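Arabinan endo-1,5-alpha-l-arabinosidase A (Cellvibrio cellulosa, PDB 1GYH) hydrolyses the alpha-1,5-arabinofuranosyl bonds of linear arabinan in plant cell walls, releasing almost exclusively arabinotriose. Local coordinates at residues 123-128 against 142-147; 171-176 against 189-194; 66-71 against 129-134; 54-59 against 80-85; 206-211 against 220-225. All blocks are in the same frame, centred on the assembly; numbering follows the deposited sequence. Where two conformers were deposited one is given.

Contact 1: 123-128 against 142-147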
# COMPACT_ATOMS: atom_id res chain seq x y z
N ASP A 123 19.65 2.47 9.54
CA ASP A 123 18.88 2.81 8.31
C ASP A 123 18.07 4.09 8.39
O ASP A 123 17.28 4.27 9.30
CB ASP A 123 17.95 1.65 7.94
CG ASP A 123 18.65 0.32 7.95
OD1 ASP A 123 19.70 0.14 7.23
OD2 ASP A 123 18.23 -0.61 8.67
N LEU A 124 18.22 4.97 7.39
CA LEU A 124 17.41 6.17 7.26
C LEU A 124 16.14 5.93 6.39
O LEU A 124 15.80 6.70 5.50
CB LEU A 124 18.28 7.32 6.78
CG LEU A 124 17.97 8.65 7.48
CD1 LEU A 124 18.10 8.53 9.02
CD2 LEU A 124 18.90 9.73 7.00
N TRP A 125 15.47 4.83 6.67
CA TRP A 125 14.18 4.51 6.08
C TRP A 125 13.44 3.61 7.06
O TRP A 125 14.04 3.11 8.05
CB TRP A 125 14.35 3.80 4.71
CG TRP A 125 15.57 2.88 4.56
CD1 TRP A 125 16.81 3.24 4.09
CD2 TRP A 125 15.66 1.48 4.84
NE1 TRP A 125 17.65 2.16 4.07
CE2 TRP A 125 16.97 1.06 4.54
CE3 TRP A 125 14.77 0.53 5.34
CZ2 TRP A 125 17.40 -0.25 4.72
CZ3 TRP A 125 15.21 -0.78 5.51
CH2 TRP A 125 16.50 -1.15 5.23
N ASN A 126 12.17 3.36 6.75
CA ASN A 126 11.25 2.59 7.58
C ASN A 126 10.65 1.45 6.72
O ASN A 126 10.00 1.71 5.72
CB ASN A 126 10.16 3.51 8.14
CG ASN A 126 9.32 2.84 9.22
OD1 ASN A 126 9.64 1.73 9.67
ND2 ASN A 126 8.23 3.49 9.63
N ALA A 127 10.94 0.21 7.12
CA ALA A 127 10.51 -0.99 6.42
C ALA A 127 9.04 -1.36 6.69
O ALA A 127 8.74 -2.34 7.38
CB ALA A 127 11.43 -2.14 6.75
N ILE A 128 8.15 -0.52 6.14
CA ILE A 128 6.71 -0.76 6.10
C ILE A 128 6.15 -0.38 4.69
O ILE A 128 6.80 0.36 3.96
CB ILE A 128 5.92 0.04 7.18
CG1 ILE A 128 5.90 1.54 6.90
CG2 ILE A 128 6.48 -0.31 8.65
CD1 ILE A 128 5.01 2.33 7.91
N MET A 142 10.31 -4.45 -5.29
CA MET A 142 9.50 -3.93 -4.19
C MET A 142 9.79 -2.46 -3.97
O MET A 142 10.97 -2.06 -3.86
CB MET A 142 9.78 -4.73 -2.88
CG MET A 142 9.00 -4.18 -1.67
SD MET A 142 9.32 -5.03 -0.09
CE MET A 142 8.55 -6.63 -0.41
N SER A 143 8.74 -1.65 -3.92
CA SER A 143 8.82 -0.31 -3.38
C SER A 143 8.26 -0.34 -1.95
O SER A 143 7.40 -1.13 -1.63
CB SER A 143 8.06 0.72 -4.24
OG SER A 143 6.65 0.50 -4.26
N PHE A 144 8.73 0.55 -1.11
CA PHE A 144 8.22 0.65 0.26
C PHE A 144 8.65 1.96 0.89
O PHE A 144 9.48 2.70 0.33
CB PHE A 144 8.74 -0.54 1.12
CG PHE A 144 10.20 -0.38 1.54
CD1 PHE A 144 11.23 -0.78 0.69
CD2 PHE A 144 10.54 0.18 2.78
CE1 PHE A 144 12.55 -0.63 1.04
CE2 PHE A 144 11.88 0.34 3.15
CZ PHE A 144 12.88 -0.06 2.30
N GLY A 145 8.10 2.26 2.06
CA GLY A 145 8.66 3.33 2.88
C GLY A 145 7.65 4.25 3.53
O GLY A 145 6.46 4.27 3.17
N SER A 146 8.14 5.00 4.52
CA SER A 146 7.31 5.95 5.31
C SER A 146 8.22 6.82 6.15
O SER A 146 9.00 6.28 6.95
CB SER A 146 6.37 5.16 6.24
OG SER A 146 5.60 6.03 7.09
N PHE A 147 8.17 8.13 5.94
CA PHE A 147 8.95 9.10 6.69
C PHE A 147 10.48 8.82 6.57
O PHE A 147 10.95 8.26 5.58
CB PHE A 147 8.40 9.22 8.17
CG PHE A 147 7.04 9.92 8.29
CD1 PHE A 147 5.86 9.34 7.83
CD2 PHE A 147 6.94 11.15 8.90
CE1 PHE A 147 4.65 9.98 7.95
CE2 PHE A 147 5.68 11.81 9.03
CZ PHE A 147 4.56 11.23 8.58
O HOH W 1 11.10 5.51 4.80
O HOH W 2 6.32 5.90 9.80
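F144 and W125 meet as an offset edge-to-face aromatic pair, the edge of F144 directed at the face of the indole. The planes stand at 80°, and F144 CZ lies 3.6 Å from W125 CE3. The opposite face of the indole carries D123 CB. A chi1 of 76° swings the F144 ring between its own backbone N and carbonyl carbon, and this puts its CD2 edge 3.4 Å from N126 O, near the ring plane. Beyond the rings the backbones join directly: G145 N donates to I128 O at 3.0 Å through a bent N-H...O of 138°, while G145 CA makes a CA-H...O contact with N126 O. Next to this bond, I128 CD1 packs 3.6 Å from S146 CB.

Two waters link the segments as well. One accepts from N126 N and S146 N and hydrogen-bonds to F147 O; the other gives a proton to S146 OG (2.8 Å) and takes a weak bond from N126 ND2. Further out, N126 OD1 is held by S90 OG, and S146 OG by E192 OE1. N126 and S146 are both probable substrate-binding residues, as in a near-identical enzyme. The chemistry is thus divided: aromatic and backbone contacts pin a loop devoid of helix or strand to the end of strand 140-144, while amide, hydroxyl and ordered water present polar groups that could meet sugar hydroxyls, consistent with the probable substrate-binding role.

Contact 2: 171-176 against 189-194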
# COMPACT_ATOMS: atom_id res chain seq x y z
N SER A 171 16.42 5.19 -4.83
CA SER A 171 15.48 6.12 -4.21
C SER A 171 14.47 6.59 -5.27
O SER A 171 14.86 6.87 -6.40
CB SER A 171 16.22 7.33 -3.63
OG SER A 171 17.14 6.92 -2.61
N ILE A 172 13.20 6.68 -4.91
CA ILE A 172 12.14 7.07 -5.86
C ILE A 172 11.36 8.31 -5.44
O ILE A 172 10.87 9.04 -6.30
CB ILE A 172 11.21 5.86 -6.25
CG1 ILE A 172 10.46 5.26 -5.03
CG2 ILE A 172 12.04 4.80 -7.04
CD1 ILE A 172 9.43 4.13 -5.32
N ALA A 173 11.22 8.59 -4.13
CA ALA A 173 10.59 9.82 -3.69
C ALA A 173 11.09 10.19 -2.30
O ALA A 173 11.31 9.30 -1.49
CB ALA A 173 9.09 9.70 -3.66
N LYS A 174 11.19 11.48 -2.03
CA LYS A 174 11.77 12.00 -0.78
C LYS A 174 11.23 13.39 -0.49
O LYS A 174 10.90 14.15 -1.42
CB LYS A 174 13.32 12.12 -0.89
CG LYS A 174 14.13 10.85 -1.12
CD LYS A 174 15.63 11.24 -1.15
CE LYS A 174 16.51 10.55 -2.13
NZ LYS A 174 17.89 11.21 -2.22
N LEU A 175 11.13 13.73 0.81
CA LEU A 175 10.95 15.10 1.24
C LEU A 175 12.11 15.50 2.19
O LEU A 175 12.90 14.64 2.60
CB LEU A 175 9.62 15.29 1.92
CG LEU A 175 8.38 15.06 1.05
CD1 LEU A 175 7.09 14.97 1.89
CD2 LEU A 175 8.27 16.21 0.05
N GLU A 176 12.23 16.80 2.48
CA GLU A 176 13.45 17.36 3.10
C GLU A 176 13.67 16.74 4.49
O GLU A 176 12.72 16.50 5.21
CB GLU A 176 13.37 18.88 3.21
CG GLU A 176 14.63 19.57 3.74
CD GLU A 176 15.86 19.32 2.90
OE1 GLU A 176 16.03 20.04 1.88
OE2 GLU A 176 16.66 18.41 3.24
N ALA A 189 9.17 14.85 7.02
CA ALA A 189 8.94 14.33 5.68
C ALA A 189 7.66 13.43 5.67
O ALA A 189 7.75 12.21 5.82
CB ALA A 189 10.16 13.58 5.23
N GLN A 190 6.48 14.05 5.54
CA GLN A 190 5.21 13.34 5.64
C GLN A 190 4.88 12.75 4.26
O GLN A 190 4.08 13.32 3.51
CB GLN A 190 4.10 14.26 6.16
CG GLN A 190 4.44 14.96 7.52
CD GLN A 190 3.49 16.02 8.00
OE1 GLN A 190 3.65 16.54 9.15
NE2 GLN A 190 2.50 16.36 7.19
N ILE A 191 5.56 11.65 3.96
CA ILE A 191 5.41 10.90 2.72
C ILE A 191 5.49 9.43 3.01
O ILE A 191 6.39 8.99 3.74
CB ILE A 191 6.51 11.29 1.64
CG1 ILE A 191 6.28 10.47 0.36
CG2 ILE A 191 7.99 11.11 2.15
CD1 ILE A 191 7.20 10.82 -0.78
N GLU A 192 4.55 8.65 2.48
CA GLU A 192 4.56 7.19 2.68
C GLU A 192 3.73 6.43 1.63
O GLU A 192 3.01 7.03 0.83
CB GLU A 192 4.05 6.82 4.11
CG GLU A 192 2.58 7.10 4.37
CD GLU A 192 2.15 6.88 5.82
OE1 GLU A 192 3.04 6.58 6.69
OE2 GLU A 192 0.91 7.03 6.09
N ALA A 193 3.80 5.12 1.71
CA ALA A 193 2.86 4.21 1.04
C ALA A 193 2.96 4.30 -0.50
O ALA A 193 1.97 4.57 -1.16
CB ALA A 193 1.43 4.46 1.50
N PRO A 194 4.11 3.98 -1.07
CA PRO A 194 4.22 4.04 -2.53
C PRO A 194 3.34 2.98 -3.19
O PRO A 194 3.13 1.88 -2.66
CB PRO A 194 5.66 3.68 -2.80
CG PRO A 194 6.05 2.77 -1.62
CD PRO A 194 5.32 3.44 -0.43
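I191 and L175 carry this contact, which is apolar and has no hydrogen bond between the two segments. The isoleucine is fully stretched, with chi1 at -179° and chi2 at 176°, and this carries CD1 along the length of the interface until it rests 3.6 Å from A173 CB. Its other branch, CG2, is consequently turned back between the backbone N and the carbonyl carbon, where it lies 4.1 Å from L175 CG. L175 comes from the opposite segment with CG beside its own backbone N (chi1 -64°). The extended second torsion then lowers CD1 onto the root of the isoleucine, 3.7 Å from I191 CB, and beside the carbonyl oxygen of Q190. Nearer the backbone, L175 CB touches A189 CB at 3.8 Å, and A189 CB also lies 3.9 Å from E176 O.

The pairing illustrates how neighbouring blades of a beta-propeller adhere: 169-173 is the last strand of one four-stranded sheet and 191-199 the first of the next, and they meet through side chains instead of sharing a strand-to-strand ladder. An inverse gamma turn centred on Q190, closed by a weak bond from I191 N to A189 O, leads into the second strand. L151 and W209 also pack on I191, from the two blades concerned.

E192, the probable proton donor, follows immediately; its side chain takes no part in the apolar layer, and Y220 OH bonds to its OE2.

Contact 3: 66-71 against 129-134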
# COMPACT_ATOMS: atom_id res chain seq x y z
N ALA A 66 -0.54 -2.62 6.30
CA ALA A 66 -0.25 -2.22 4.90
C ALA A 66 0.13 -3.39 3.99
O ALA A 66 1.22 -3.47 3.42
CB ALA A 66 0.84 -1.10 4.90
N PRO A 67 -0.80 -4.31 3.80
CA PRO A 67 -0.51 -5.49 3.02
C PRO A 67 -0.36 -5.13 1.50
O PRO A 67 -0.86 -4.08 1.04
CB PRO A 67 -1.76 -6.36 3.23
CG PRO A 67 -2.87 -5.41 3.52
CD PRO A 67 -2.20 -4.28 4.27
N ASP A 68 0.38 -5.96 0.78
CA ASP A 68 0.26 -6.00 -0.69
C ASP A 68 -0.01 -7.41 -1.15
O ASP A 68 0.61 -8.39 -0.62
CB ASP A 68 1.50 -5.41 -1.40
CG ASP A 68 1.19 -4.97 -2.85
OD1 ASP A 68 0.14 -4.33 -3.08
OD2 ASP A 68 1.93 -5.19 -3.80
N ILE A 69 -0.93 -7.54 -2.11
CA ILE A 69 -1.21 -8.87 -2.69
C ILE A 69 -0.69 -8.92 -4.13
O ILE A 69 -0.89 -7.95 -4.91
CB ILE A 69 -2.73 -9.23 -2.54
CG1 ILE A 69 -3.02 -10.65 -3.01
CG2 ILE A 69 -3.64 -8.26 -3.31
CD1 ILE A 69 -2.46 -11.75 -2.07
N TYR A 70 0.01 -10.01 -4.48
CA TYR A 70 0.64 -10.17 -5.78
C TYR A 70 0.55 -11.61 -6.24
O TYR A 70 0.95 -12.52 -5.52
CB TYR A 70 2.11 -9.75 -5.71
CG TYR A 70 2.82 -9.67 -7.06
CD1 TYR A 70 2.56 -8.62 -7.96
CD2 TYR A 70 3.77 -10.63 -7.42
CE1 TYR A 70 3.20 -8.56 -9.20
CE2 TYR A 70 4.43 -10.56 -8.64
CZ TYR A 70 4.15 -9.52 -9.54
OH TYR A 70 4.80 -9.48 -10.79
N GLN A 71 0.03 -11.82 -7.46
CA GLN A 71 -0.02 -13.13 -8.09
C GLN A 71 1.22 -13.40 -8.98
O GLN A 71 1.63 -12.55 -9.80
CB GLN A 71 -1.32 -13.29 -8.91
CG GLN A 71 -2.58 -13.19 -8.06
CD GLN A 71 -3.84 -13.62 -8.74
OE1 GLN A 71 -3.87 -14.68 -9.39
NE2 GLN A 71 -4.92 -12.84 -8.56
N ALA A 129 4.95 -0.87 4.40
CA ALA A 129 4.14 -0.45 3.22
C ALA A 129 4.70 -0.90 1.88
O ALA A 129 4.93 -0.09 1.00
CB ALA A 129 3.87 1.08 3.22
N PRO A 130 4.87 -2.21 1.70
CA PRO A 130 5.37 -2.76 0.44
C PRO A 130 4.36 -2.65 -0.71
O PRO A 130 3.13 -2.66 -0.50
CB PRO A 130 5.60 -4.23 0.77
CG PRO A 130 4.60 -4.51 1.77
CD PRO A 130 4.58 -3.29 2.65
N ALA A 131 4.92 -2.54 -1.93
CA ALA A 131 4.13 -2.62 -3.18
C ALA A 131 4.98 -3.31 -4.25
O ALA A 131 6.15 -2.93 -4.43
CB ALA A 131 3.63 -1.26 -3.63
N ILE A 132 4.41 -4.30 -4.96
CA ILE A 132 5.21 -5.12 -5.87
C ILE A 132 4.93 -4.72 -7.33
O ILE A 132 3.78 -4.60 -7.70
CB ILE A 132 4.88 -6.62 -5.68
CG1 ILE A 132 4.96 -7.07 -4.19
CG2 ILE A 132 5.78 -7.48 -6.55
CD1 ILE A 132 6.31 -6.82 -3.50
N ILE A 133 5.99 -4.57 -8.12
CA ILE A 133 5.87 -4.15 -9.54
C ILE A 133 6.85 -4.92 -10.42
O ILE A 133 8.04 -5.05 -10.09
CB ILE A 133 6.07 -2.62 -9.71
CG1 ILE A 133 5.88 -2.19 -11.19
CG2 ILE A 133 7.49 -2.16 -9.25
CD1 ILE A 133 4.42 -2.33 -11.66
N ALA A 134 6.37 -5.45 -11.54
CA ALA A 134 7.25 -6.06 -12.51
C ALA A 134 7.54 -5.11 -13.67
O ALA A 134 6.70 -4.28 -14.01
CB ALA A 134 6.66 -7.34 -13.05
O HOH W 3 1.76 -1.62 1.44
O HOH W 4 0.63 -1.73 -1.56
O HOH W 5 1.45 -4.10 -6.38
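A66 faces A129, the engineered alanine of this mutant enzyme, with A66 CB 3.8 Å from A129 CA; A66 also neighbours D9, the probable proton acceptor, and H262, a probable calcium ligand. A66 O lies 3.5 Å from P130 CD, and a water links it to P130 O. D68 reaches across next: CG stands anti to the backbone N (chi1 -159°), so that I132 N donates a hydrogen bond to D68 OD2 at 2.9 Å. The amide meets that oxygen from 38° above the carboxylate plane. A second water joins OD2 to I132 O, and a third joins P130 O to OD1, the latter bond weak. Two residues on, Y70 lays its ring against I132, whose CG2 sits almost squarely over one face, 3.6 Å from the centroid, a CH-pi contact. Y70 OH lies 3.6 Å from A134 CB.

Strands 63-72 and 131-134 run roughly parallel, 28° apart, yet their axes come no closer than 6.9 Å, so water and side chains span the gap. Each has its ladder elsewhere, the first with strand 75-82 and the second with strand 140-144: they are the inner strands of adjacent propeller blades, close to the centre of the chain.

Contact 4: 54-59 against 80-85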
# COMPACT_ATOMS: atom_id res chain seq x y z
N LYS A 54 7.51 -10.29 17.54
CA LYS A 54 7.87 -9.69 18.83
C LYS A 54 9.34 -9.34 18.97
O LYS A 54 9.70 -8.39 19.68
CB LYS A 54 7.41 -10.56 20.00
CG LYS A 54 5.95 -10.37 20.33
CD LYS A 54 5.59 -11.01 21.66
CE LYS A 54 4.12 -10.88 21.96
NZ LYS A 54 3.33 -12.02 21.40
N ARG A 55 10.21 -10.05 18.27
CA ARG A 55 11.61 -9.69 18.33
C ARG A 55 11.93 -8.42 17.55
O ARG A 55 12.76 -7.65 17.98
CB ARG A 55 12.51 -10.90 18.00
CG ARG A 55 13.15 -10.85 16.71
CD ARG A 55 14.52 -10.23 16.66
NE ARG A 55 14.84 -10.35 15.26
CZ ARG A 55 14.83 -9.37 14.40
NH1 ARG A 55 14.65 -8.13 14.81
NH2 ARG A 55 15.08 -9.65 13.15
N VAL A 56 11.23 -8.17 16.44
CA VAL A 56 11.38 -6.91 15.75
C VAL A 56 10.70 -5.77 16.57
O VAL A 56 11.27 -4.68 16.74
CB VAL A 56 10.77 -6.99 14.30
CG1 VAL A 56 10.66 -5.60 13.68
CG2 VAL A 56 11.62 -7.93 13.41
N SER A 57 9.48 -6.04 17.06
CA SER A 57 8.64 -5.05 17.78
C SER A 57 8.21 -5.62 19.15
O SER A 57 7.19 -6.29 19.26
CB SER A 57 7.39 -4.72 16.95
OG SER A 57 6.63 -3.65 17.49
N PRO A 58 9.01 -5.42 20.20
CA PRO A 58 8.69 -6.04 21.50
C PRO A 58 7.25 -5.76 22.01
O PRO A 58 6.65 -6.66 22.58
CB PRO A 58 9.76 -5.45 22.47
CG PRO A 58 10.88 -4.99 21.62
CD PRO A 58 10.27 -4.66 20.24
N SER A 59 6.73 -4.56 21.77
CA SER A 59 5.34 -4.20 22.15
C SER A 59 4.27 -4.51 21.08
O SER A 59 3.14 -4.02 21.15
CB SER A 59 5.27 -2.71 22.45
OG SER A 59 5.40 -1.96 21.26
N TYR A 80 3.42 -7.97 4.16
CA TYR A 80 2.79 -7.40 5.35
C TYR A 80 3.90 -6.75 6.19
O TYR A 80 5.08 -7.11 6.04
CB TYR A 80 2.01 -8.48 6.16
CG TYR A 80 2.90 -9.63 6.67
CD1 TYR A 80 3.62 -9.49 7.85
CD2 TYR A 80 3.08 -10.80 5.91
CE1 TYR A 80 4.46 -10.48 8.31
CE2 TYR A 80 3.94 -11.82 6.34
CZ TYR A 80 4.63 -11.65 7.56
OH TYR A 80 5.49 -12.62 8.06
N SER A 81 3.51 -5.80 7.05
CA SER A 81 4.45 -5.00 7.85
C SER A 81 4.24 -5.27 9.36
O SER A 81 3.11 -5.29 9.84
CB SER A 81 4.28 -3.49 7.57
OG SER A 81 4.12 -3.22 6.17
N VAL A 82 5.34 -5.51 10.05
CA VAL A 82 5.41 -5.54 11.54
C VAL A 82 6.13 -4.26 11.98
O VAL A 82 7.23 -3.96 11.53
CB VAL A 82 6.18 -6.78 11.99
CG1 VAL A 82 6.55 -6.68 13.48
CG2 VAL A 82 5.38 -8.05 11.73
N SER A 83 5.53 -3.49 12.87
CA SER A 83 6.11 -2.22 13.26
C SER A 83 5.70 -1.77 14.66
O SER A 83 5.14 -2.55 15.43
CB SER A 83 5.72 -1.15 12.23
OG SER A 83 6.53 0.01 12.32
N ALA A 84 6.02 -0.52 14.96
CA ALA A 84 5.56 0.15 16.17
C ALA A 84 5.36 1.62 15.90
O ALA A 84 6.18 2.28 15.24
CB ALA A 84 6.61 -0.05 17.32
N PHE A 85 4.26 2.17 16.41
CA PHE A 85 3.92 3.56 16.09
C PHE A 85 5.03 4.53 16.43
O PHE A 85 5.59 4.50 17.53
CB PHE A 85 2.59 3.98 16.76
CG PHE A 85 1.37 3.53 15.98
CD1 PHE A 85 1.08 4.11 14.73
CD2 PHE A 85 0.54 2.50 16.46
CE1 PHE A 85 -0.05 3.69 13.97
CE2 PHE A 85 -0.60 2.07 15.73
CZ PHE A 85 -0.89 2.67 14.48
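S57 and S83 mark the closest approach of the two backbones, their CA atoms 5.9 Å apart. Segment 54-59 is just leaving a short helix, 53-56, and S57 is the first residue to abandon helical angles (phi -126°); segment 80-85 is coming to the end of strand 75-82.

The serine hydroxyl makes the one hydrogen bond between the segments. S57 OG lies anti to its own nitrogen and donates to S83 O at 2.8 Å, approaching from well above the carbonyl plane, 59° out of it, and not on a lone pair. S57 OG is also 3.6 Å from A84 CB, which flanks the bond. Toward V56 and V82 the contact turns apolar: S57 CB lies 4.1 Å from V82 CG1, and V56 CG1 is 4.3 Å from that same methyl. With its chi1 of 167°, V82 thus offers one branch to both residues. The valines are further enclosed by I114 and A91 on the side of V56 and by L64 and W52 on that of V82. On the helix, K54 forms a salt bridge with E49.

S83 turns its own CB away from the helix, and its hydroxyl bonds to S90 OG, which also holds N126, a probable substrate-binding residue. The arrangement belongs to the propeller fold: the connection from the first blade to the second lays a helical turn against the second blade, at the strand end that leads on to the probable substrate-binding residues G86 and K87.

Contact 5: 206-211 against 220-225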
# COMPACT_ATOMS: atom_id res chain seq x y z
N PHE A 206 2.24 6.50 -7.22
CA PHE A 206 1.33 7.15 -6.32
C PHE A 206 1.96 7.15 -4.89
O PHE A 206 2.59 6.19 -4.50
CB PHE A 206 -0.01 6.38 -6.25
CG PHE A 206 -0.74 6.27 -7.57
CD1 PHE A 206 -1.63 7.23 -7.97
CD2 PHE A 206 -0.52 5.19 -8.41
CE1 PHE A 206 -2.28 7.14 -9.21
CE2 PHE A 206 -1.18 5.10 -9.65
CZ PHE A 206 -2.06 6.05 -10.02
N ALA A 207 1.72 8.21 -4.14
CA ALA A 207 2.20 8.33 -2.76
C ALA A 207 1.23 9.15 -1.94
O ALA A 207 0.49 9.99 -2.46
CB ALA A 207 3.60 8.99 -2.74
N SER A 208 1.24 8.88 -0.63
CA SER A 208 0.40 9.59 0.32
C SER A 208 1.24 10.67 1.01
O SER A 208 2.32 10.40 1.49
CB SER A 208 -0.20 8.58 1.31
OG SER A 208 -1.14 7.69 0.71
N TRP A 209 0.73 11.90 1.03
CA TRP A 209 1.37 13.03 1.70
C TRP A 209 0.52 13.43 2.91
O TRP A 209 -0.72 13.28 2.92
CB TRP A 209 1.50 14.24 0.76
CG TRP A 209 2.73 14.28 -0.15
CD1 TRP A 209 3.67 13.29 -0.36
CD2 TRP A 209 3.11 15.36 -1.01
NE1 TRP A 209 4.61 13.71 -1.26
CE2 TRP A 209 4.30 14.98 -1.67
CE3 TRP A 209 2.58 16.62 -1.28
CZ2 TRP A 209 4.96 15.82 -2.58
CZ3 TRP A 209 3.24 17.46 -2.20
CH2 TRP A 209 4.41 17.05 -2.83
N GLY A 210 1.19 13.94 3.93
CA GLY A 210 0.51 14.53 5.08
C GLY A 210 0.24 13.51 6.19
O GLY A 210 0.86 12.43 6.20
N LEU A 211 -0.70 13.84 7.08
CA LEU A 211 -0.96 13.02 8.27
C LEU A 211 -2.31 12.30 8.26
O LEU A 211 -3.37 12.92 8.20
CB LEU A 211 -0.88 13.88 9.53
CG LEU A 211 0.44 14.61 9.80
CD1 LEU A 211 0.37 15.39 11.13
CD2 LEU A 211 1.60 13.66 9.80
N TYR A 220 -4.09 13.96 5.18
CA TYR A 220 -3.71 12.86 4.28
C TYR A 220 -4.37 13.06 2.89
O TYR A 220 -5.55 13.34 2.79
CB TYR A 220 -4.18 11.53 4.85
CG TYR A 220 -3.34 10.28 4.67
CD1 TYR A 220 -1.97 10.28 4.88
CD2 TYR A 220 -3.95 9.06 4.43
CE1 TYR A 220 -1.21 9.12 4.76
CE2 TYR A 220 -3.19 7.87 4.32
CZ TYR A 220 -1.82 7.91 4.52
OH TYR A 220 -1.04 6.77 4.45
N HIS A 221 -3.56 12.92 1.86
CA HIS A 221 -4.02 13.02 0.45
C HIS A 221 -3.06 12.32 -0.50
O HIS A 221 -1.99 11.86 -0.09
CB HIS A 221 -4.22 14.49 0.04
CG HIS A 221 -2.96 15.31 0.01
ND1 HIS A 221 -2.33 15.75 1.16
CD2 HIS A 221 -2.24 15.80 -1.03
CE1 HIS A 221 -1.27 16.47 0.82
NE2 HIS A 221 -1.21 16.54 -0.50
N LEU A 222 -3.44 12.22 -1.78
CA LEU A 222 -2.66 11.49 -2.78
C LEU A 222 -2.06 12.41 -3.83
O LEU A 222 -2.74 13.30 -4.35
CB LEU A 222 -3.53 10.46 -3.48
CG LEU A 222 -4.11 9.34 -2.62
CD1 LEU A 222 -5.00 8.42 -3.46
CD2 LEU A 222 -2.97 8.50 -2.02
N VAL A 223 -0.79 12.15 -4.12
CA VAL A 223 -0.03 12.78 -5.18
C VAL A 223 0.54 11.71 -6.11
O VAL A 223 0.56 10.49 -5.79
CB VAL A 223 1.16 13.66 -4.65
CG1 VAL A 223 0.62 14.81 -3.80
CG2 VAL A 223 2.18 12.86 -3.90
N VAL A 224 0.99 12.17 -7.29
CA VAL A 224 1.46 11.26 -8.34
C VAL A 224 2.63 11.87 -9.14
O VAL A 224 2.74 13.10 -9.29
CB VAL A 224 0.25 10.88 -9.33
CG1 VAL A 224 -0.14 12.05 -10.21
CG2 VAL A 224 0.61 9.70 -10.21
N GLY A 225 3.48 10.99 -9.66
CA GLY A 225 4.53 11.30 -10.63
C GLY A 225 4.70 10.14 -11.62
O GLY A 225 4.07 9.11 -11.45
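V223 packs against one face of the indole of W209 and forms the apolar centre of this hairpin. Its CG2 sits 3.7 Å from the centroid of the five-membered ring, 9° off the normal, a CH-pi contact, while V223 CG1 reaches W209 CE3 at 3.7 Å. One methyl thus serves each half of the indole. A207 CB lies 4.3 Å from V223 CG2, on the same face of the sheet, and the H221 ring takes W209 CB over its face, with H221 CE1 3.6 Å from that carbon. For the imidazole this requires CG to be folded between its backbone N and carbonyl carbon (chi1 65°). On the other face of the sheet, V224 CG2 lies over the ring of F206, and L222 CD2 approaches S208 OG at 3.4 Å.

These strands, 202-209 and 221-227, are the two middle strands of the fourth propeller blade, paired as an antiparallel hairpin. A207 with V223 and W209 with H221 are the hydrogen-bonded pairs, and A207 N to V223 O spans 3.0 Å. Beyond W209 the ladder frays: Y220 N to L211 O, at 3.3 Å, is a weak bond. The loop beyond holds a disulfide between the consecutive cysteines C212 and C213.

At the polar edge the Y220 ring packs against S208, CE1 to CB 3.6 Å, with G210 O near its plane. Y220 reaches on to the probable proton donor E192. S208 OG is hydrogen-bonded to the backbone N of H262, a probable calcium ligand, and H221 ND1 bonds to T219 O.

Overall arrangement
Along the chain, contact 4 interleaves with contact 3, contact 3 with contact 1, and contacts 2 and 5 follow. Contacts 3 and 2 bridge successive blades of the five-bladed propeller, contact 5 lies within the fourth blade, contact 4 ties an inter-blade linker to the second, and contact 1 fastens the loop that enters the third. Contact 2 lies about 9 Å, between centres, from both contact 1 and contact 5, which are about 15 Å apart; the three meet around E192. Contacts 4 and 5 are separated by about 24 Å between centres. The segments that join blades thus also reach the probable catalytic centre.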